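PDB 4XUU: phosphatidylinositide phosphatase SAC2 from Homo sapiens, which dephosphorylates phosphatidylinositol 4-phosphate at the 4 position in the endocytic pathway, this chain being its dimer-forming hSac2 domain of pleckstrin-homology-like fold. Local coordinates for residues Ser77-Leu81 with Thr142-Met146; Phe98-Leu103 with Phe114-Arg118. All coordinates share one frame; numbering follows the deposited sequence.

Interaction 1. Residues Ser77-Leu81 with Thr142-Met146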
loop_
_atom_site.group_PDB
_atom_site.type_symbol
_atom_site.label_atom_id
_atom_site.label_comp_id
_atom_site.label_asym_id
_atom_site.label_seq_id
_atom_site.Cartn_x
_atom_site.Cartn_y
_atom_site.Cartn_z
ATOM N N SER A 77 -1.518 -6.636 26.433
ATOM C CA SER A 77 -2.708 -7.226 25.840
ATOM C C SER A 77 -3.103 -6.431 24.605
ATOM O O SER A 77 -2.926 -5.208 24.567
ATOM C CB SER A 77 -3.856 -7.234 26.846
ATOM O OG SER A 77 -5.024 -7.796 26.273
ATOM N N LEU A 78 -3.623 -7.125 23.596
ATOM C CA LEU A 78 -4.054 -6.466 22.366
ATOM C C LEU A 78 -5.281 -5.574 22.574
ATOM O O LEU A 78 -5.486 -4.620 21.825
ATOM C CB LEU A 78 -4.280 -7.479 21.240
ATOM C CG LEU A 78 -3.026 -8.054 20.559
ATOM C CD1 LEU A 78 -3.390 -9.260 19.714
ATOM C CD2 LEU A 78 -2.303 -7.019 19.712
ATOM N N GLU A 79 -6.087 -5.880 23.593
ATOM C CA GLU A 79 -7.224 -5.031 23.957
ATOM C C GLU A 79 -6.803 -3.593 24.237
ATOM O O GLU A 79 -7.557 -2.657 23.962
ATOM C CB GLU A 79 -7.957 -5.570 25.186
ATOM C CG GLU A 79 -9.046 -6.582 24.887
ATOM C CD GLU A 79 -8.607 -8.010 25.159
ATOM O OE1 GLU A 79 -7.442 -8.354 24.853
ATOM O OE2 GLU A 79 -9.431 -8.790 25.683
ATOM N N ASN A 80 -5.599 -3.432 24.785
ATOM C CA ASN A 80 -5.100 -2.131 25.219
ATOM C C ASN A 80 -4.364 -1.337 24.144
ATOM O O ASN A 80 -4.048 -0.163 24.352
ATOM C CB ASN A 80 -4.216 -2.282 26.461
ATOM C CG ASN A 80 -4.997 -2.721 27.687
ATOM O OD1 ASN A 80 -4.491 -3.483 28.506
ATOM N ND2 ASN A 80 -6.231 -2.244 27.817
ATOM N N LEU A 81 -4.088 -1.977 23.008
ATOM C CA LEU A 81 -3.494 -1.295 21.861
ATOM C C LEU A 81 -4.559 -0.458 21.155
ATOM O O LEU A 81 -5.413 -0.998 20.457
ATOM C CB LEU A 81 -2.860 -2.306 20.895
ATOM C CG LEU A 81 -2.087 -1.761 19.681
ATOM C CD1 LEU A 81 -0.988 -0.792 20.097
ATOM C CD2 LEU A 81 -1.513 -2.896 18.864
ATOM N N THR A 142 -4.949 -9.415 13.632
ATOM C CA THR A 142 -4.875 -10.223 14.845
ATOM C C THR A 142 -5.878 -9.707 15.880
ATOM O O THR A 142 -6.603 -10.495 16.496
ATOM C CB THR A 142 -3.448 -10.260 15.429
ATOM O OG1 THR A 142 -2.553 -10.797 14.451
ATOM C CG2 THR A 142 -3.384 -11.136 16.675
ATOM N N LYS A 143 -5.932 -8.387 16.041
ATOM C CA LYS A 143 -6.882 -7.762 16.948
ATOM C C LYS A 143 -8.318 -7.872 16.432
ATOM O O LYS A 143 -9.257 -8.041 17.214
ATOM C CB LYS A 143 -6.517 -6.300 17.189
ATOM C CG LYS A 143 -7.030 -5.797 18.510
ATOM C CD LYS A 143 -6.873 -4.317 18.670
ATOM C CE LYS A 143 -7.820 -3.831 19.738
ATOM N NZ LYS A 143 -7.252 -2.669 20.445
ATOM N N GLN A 144 -8.479 -7.777 15.115
ATOM C CA GLN A 144 -9.780 -7.957 14.478
ATOM C C GLN A 144 -10.302 -9.385 14.639
ATOM O O GLN A 144 -11.509 -9.599 14.736
ATOM C CB GLN A 144 -9.720 -7.567 13.002
ATOM C CG GLN A 144 -9.698 -6.057 12.768
ATOM C CD GLN A 144 -9.607 -5.663 11.298
ATOM O OE1 GLN A 144 -9.646 -4.478 10.967
ATOM N NE2 GLN A 144 -9.484 -6.651 10.414
ATOM N N ALA A 145 -9.385 -10.350 14.679
ATOM C CA ALA A 145 -9.732 -11.754 14.890
ATOM C C ALA A 145 -10.322 -12.008 16.277
ATOM O O ALA A 145 -11.172 -12.884 16.443
ATOM C CB ALA A 145 -8.517 -12.639 14.661
HETATM N N MSE A 146 -9.876 -11.240 17.267
HETATM C CA MSE A 146 -10.383 -11.392 18.626
HETATM C C MSE A 146 -11.639 -10.548 18.890
HETATM O O MSE A 146 -12.179 -10.553 19.999
HETATM C CB MSE A 146 -9.278 -11.146 19.662
HETATM C CG MSE A 146 -9.102 -9.714 20.102
HETATM SE SE MSE A 146 -7.311 -9.394 20.783
HETATM C CE MSE A 146 -7.314 -10.572 22.322
#
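Lys143, on the last turn of the C-terminal helix of this pleckstrin-homology-like domain, reaches with its ammonium group into the short turn between strands 70-77 and 81-88, where Leu78 receives it. Its CG stands anti to the backbone N (chi1 -154°), and the chain runs almost straight as far as CE, which carries NZ across to the turn's carbonyls. Lys143 NZ donates to Leu78 O at 3.0 Å, lying in the carbonyl plane with a C=O...N angle of 153°. It also bonds to Leu81 O, though the modelled separation is too short to be trusted at this resolution. Leu78 O takes a second donor, Leu81 N, at 3.2 Å, while Ser77 O receives Asn80 N; Ser77 O is thus held from within the turn, and Leu78 O both from within and from the helix. With a methionine in place of Lys143, Leu78 O would probably keep only the turn's own Leu81 N and lose its tie to the helix. Thr142 spends its hydroxyl on Met138 O, one turn back, and offers the methyl CG2 to Leu78 CD1, 3.6 Å away, the two side chains meeting roughly at a right angle. Leu78 packs further on Leu53 of strand 48-54 and Tyr58 of strand 57-63. Met146, a selenomethionine, sets SE 3.6 Å from Leu78 CB and turns its methyl CE to Glu79 OE1, at 3.4 Å.

Interaction 2. Residues Phe98-Leu103 with Phe114-Arg118; sequences FSCMRL and FHTLR
Strands 99-103 and 114-118 run antiparallel as the two arms of a hairpin in which Met101 with Leu117 and Leu103 with His115 form hydrogen-bonded pairs and Arg102 faces Thr116 in a non-hydrogen-bonded one. Met101 N to Leu117 O, at 2.7 Å, is nearly straight, and the reverse bond and the Leu103-His115 pair complete the ladder. On the face carrying Arg102 and Thr116, an extended start (chi1 -171°) carries Arg102 CD over the Phe114 ring, 4.0 Å from the centroid of that ring in a CH-pi contact, with Phe114 CE1 over one guanidinium face. The bend at chi3 (-85°) then turns Arg102 NE toward Thr116 OG1, to which it donates at 2.9 Å, close to the guanidinium plane. Asp36 takes both a salt bridge from Arg102 NH2 and a hydrogen bond with Thr116 OG1, and Arg102 NH1 goes to Glu158 O. On the other face Leu103 CD1 meets Leu117 CD1 at 4.1 Å. Just before strand 99-103, Phe98 has the Arg118 guanidinium stacked over one face of its ring, planes about 20° apart, a cation-pi contact, with Arg118 CD over the same face. Nearby, Cys100 SG, disulfide-bonded to Cys35, rests on Arg118 CB. Met101 and Leu103 thus give the side facing helix 129-145 an apolar surface packed on Leu139, with His115 on that face bonded to Tyr62. Across the sheet, Thr116 OG1 at NE, Asp36 at NH2 and Glu158 O at NH1 together probably fix the rotation of the Arg102 guanidinium, while Asp36 balances its buried charge.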
loop_
_atom_site.group_PDB
_atom_site.type_symbol
_atom_site.label_atom_id
_atom_site.label_comp_id
_atom_site.label_asym_id
_atom_site.label_seq_id
_atom_site.Cartn_x
_atom_site.Cartn_y
_atom_site.Cartn_z
ATOM N N PHE A 98 13.544 9.087 7.743
ATOM C CA PHE A 98 12.765 7.852 7.638
ATOM C C PHE A 98 11.383 7.948 8.290
ATOM O O PHE A 98 11.083 8.901 9.010
ATOM C CB PHE A 98 13.549 6.686 8.256
ATOM C CG PHE A 98 14.409 7.085 9.428
ATOM C CD1 PHE A 98 13.837 7.482 10.633
ATOM C CD2 PHE A 98 15.795 7.080 9.320
ATOM C CE1 PHE A 98 14.634 7.858 11.715
ATOM C CE2 PHE A 98 16.599 7.455 10.397
ATOM C CZ PHE A 98 16.017 7.848 11.596
ATOM N N SER A 99 10.550 6.946 8.028
ATOM C CA SER A 99 9.235 6.843 8.649
ATOM C C SER A 99 9.343 6.112 9.978
ATOM O O SER A 99 10.235 5.283 10.169
ATOM C CB SER A 99 8.270 6.091 7.732
ATOM O OG SER A 99 8.300 6.616 6.417
ATOM N N CYS A 100 8.433 6.423 10.894
ATOM C CA CYS A 100 8.340 5.691 12.148
ATOM C C CYS A 100 6.915 5.234 12.438
ATOM O O CYS A 100 5.944 5.802 11.930
ATOM C CB CYS A 100 8.919 6.508 13.308
ATOM S SG CYS A 100 10.699 6.778 13.138
HETATM N N MSE A 101 6.814 4.190 13.252
HETATM C CA MSE A 101 5.553 3.582 13.620
HETATM C C MSE A 101 5.312 3.796 15.106
HETATM O O MSE A 101 6.140 3.423 15.942
HETATM C CB MSE A 101 5.597 2.093 13.309
HETATM C CG MSE A 101 4.286 1.379 13.518
HETATM SE SE MSE A 101 4.535 -0.534 13.342
HETATM C CE MSE A 101 2.765 -1.112 13.797
ATOM N N ARG A 102 4.173 4.393 15.426
ATOM C CA ARG A 102 3.835 4.720 16.798
ATOM C C ARG A 102 2.662 3.875 17.298
ATOM O O ARG A 102 1.558 3.941 16.755
ATOM C CB ARG A 102 3.533 6.213 16.899
ATOM C CG ARG A 102 3.369 6.737 18.300
ATOM C CD ARG A 102 3.566 8.233 18.320
ATOM N NE ARG A 102 4.976 8.591 18.438
ATOM C CZ ARG A 102 5.447 9.836 18.385
ATOM N NH1 ARG A 102 4.625 10.865 18.202
ATOM N NH2 ARG A 102 6.750 10.051 18.509
ATOM N N LEU A 103 2.921 3.080 18.330
ATOM C CA LEU A 103 1.929 2.191 18.927
ATOM C C LEU A 103 1.407 2.788 20.226
ATOM O O LEU A 103 2.104 2.781 21.242
ATOM C CB LEU A 103 2.541 0.811 19.210
ATOM C CG LEU A 103 3.328 0.075 18.117
ATOM C CD1 LEU A 103 4.003 -1.163 18.683
ATOM C CD2 LEU A 103 2.439 -0.300 16.952
ATOM N N PHE A 114 3.164 5.426 24.464
ATOM C CA PHE A 114 3.441 4.937 23.112
ATOM C C PHE A 114 4.885 4.526 22.850
ATOM O O PHE A 114 5.822 5.083 23.420
ATOM C CB PHE A 114 2.948 5.919 22.029
ATOM C CG PHE A 114 3.426 7.337 22.202
ATOM C CD1 PHE A 114 4.677 7.730 21.737
ATOM C CD2 PHE A 114 2.602 8.293 22.795
ATOM C CE1 PHE A 114 5.113 9.052 21.878
ATOM C CE2 PHE A 114 3.026 9.616 22.942
ATOM C CZ PHE A 114 4.284 9.997 22.483
ATOM N N HIS A 115 5.032 3.533 21.983
ATOM C CA HIS A 115 6.325 3.102 21.483
ATOM C C HIS A 115 6.488 3.648 20.081
ATOM O O HIS A 115 5.572 3.554 19.270
ATOM C CB HIS A 115 6.400 1.582 21.436
ATOM C CG HIS A 115 6.204 0.929 22.765
ATOM N ND1 HIS A 115 7.146 0.997 23.770
ATOM C CD2 HIS A 115 5.180 0.193 23.255
ATOM C CE1 HIS A 115 6.708 0.332 24.823
ATOM N NE2 HIS A 115 5.520 -0.170 24.535
ATOM N N THR A 116 7.649 4.221 19.795
ATOM C CA THR A 116 7.920 4.743 18.462
ATOM C C THR A 116 9.094 3.992 17.854
ATOM O O THR A 116 10.237 4.120 18.308
ATOM C CB THR A 116 8.171 6.257 18.477
ATOM O OG1 THR A 116 7.160 6.898 19.268
ATOM C CG2 THR A 116 8.126 6.820 17.065
ATOM N N LEU A 117 8.791 3.203 16.826
ATOM C CA LEU A 117 9.741 2.244 16.288
ATOM C C LEU A 117 9.972 2.442 14.798
ATOM O O LEU A 117 9.111 2.966 14.094
ATOM C CB LEU A 117 9.252 0.817 16.567
ATOM C CG LEU A 117 8.798 0.528 18.003
ATOM C CD1 LEU A 117 8.056 -0.802 18.101
ATOM C CD2 LEU A 117 9.967 0.580 18.990
ATOM N N ARG A 118 11.143 2.030 14.325
ATOM C CA ARG A 118 11.429 2.028 12.895
ATOM C C ARG A 118 12.212 0.782 12.511
ATOM O O ARG A 118 12.709 0.055 13.375
ATOM C CB ARG A 118 12.169 3.303 12.456
ATOM C CG ARG A 118 13.599 3.439 12.963
ATOM C CD ARG A 118 14.365 4.428 12.111
ATOM N NE ARG A 118 15.666 4.769 12.686
ATOM C CZ ARG A 118 16.838 4.324 12.234
ATOM N NH1 ARG A 118 16.897 3.514 11.183
ATOM N NH2 ARG A 118 17.957 4.693 12.840
#

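In the fold
The centres of interactions 1 and 2 lie about 18 Å apart, and the two meet directly where Leu81 CD1 packs on Leu103 CB, 4.0 Å away. Along the chain both strands of interaction 2 come between the two segments of interaction 1: the turn at 77-81 leads into strand 81-88, which pairs with strand 99-107, and strand 110-119 then runs on to helix 129-145. That helix serves both, lying against Met101 and Leu103 of the hairpin through Leu139 and fastening its end to the turn through residues 142-146. Tyr58 touches Leu78, Leu81 and Leu103, another bridge between them. Together they join sheet and C-terminal helix, the core elements of a pleckstrin-homology-like fold.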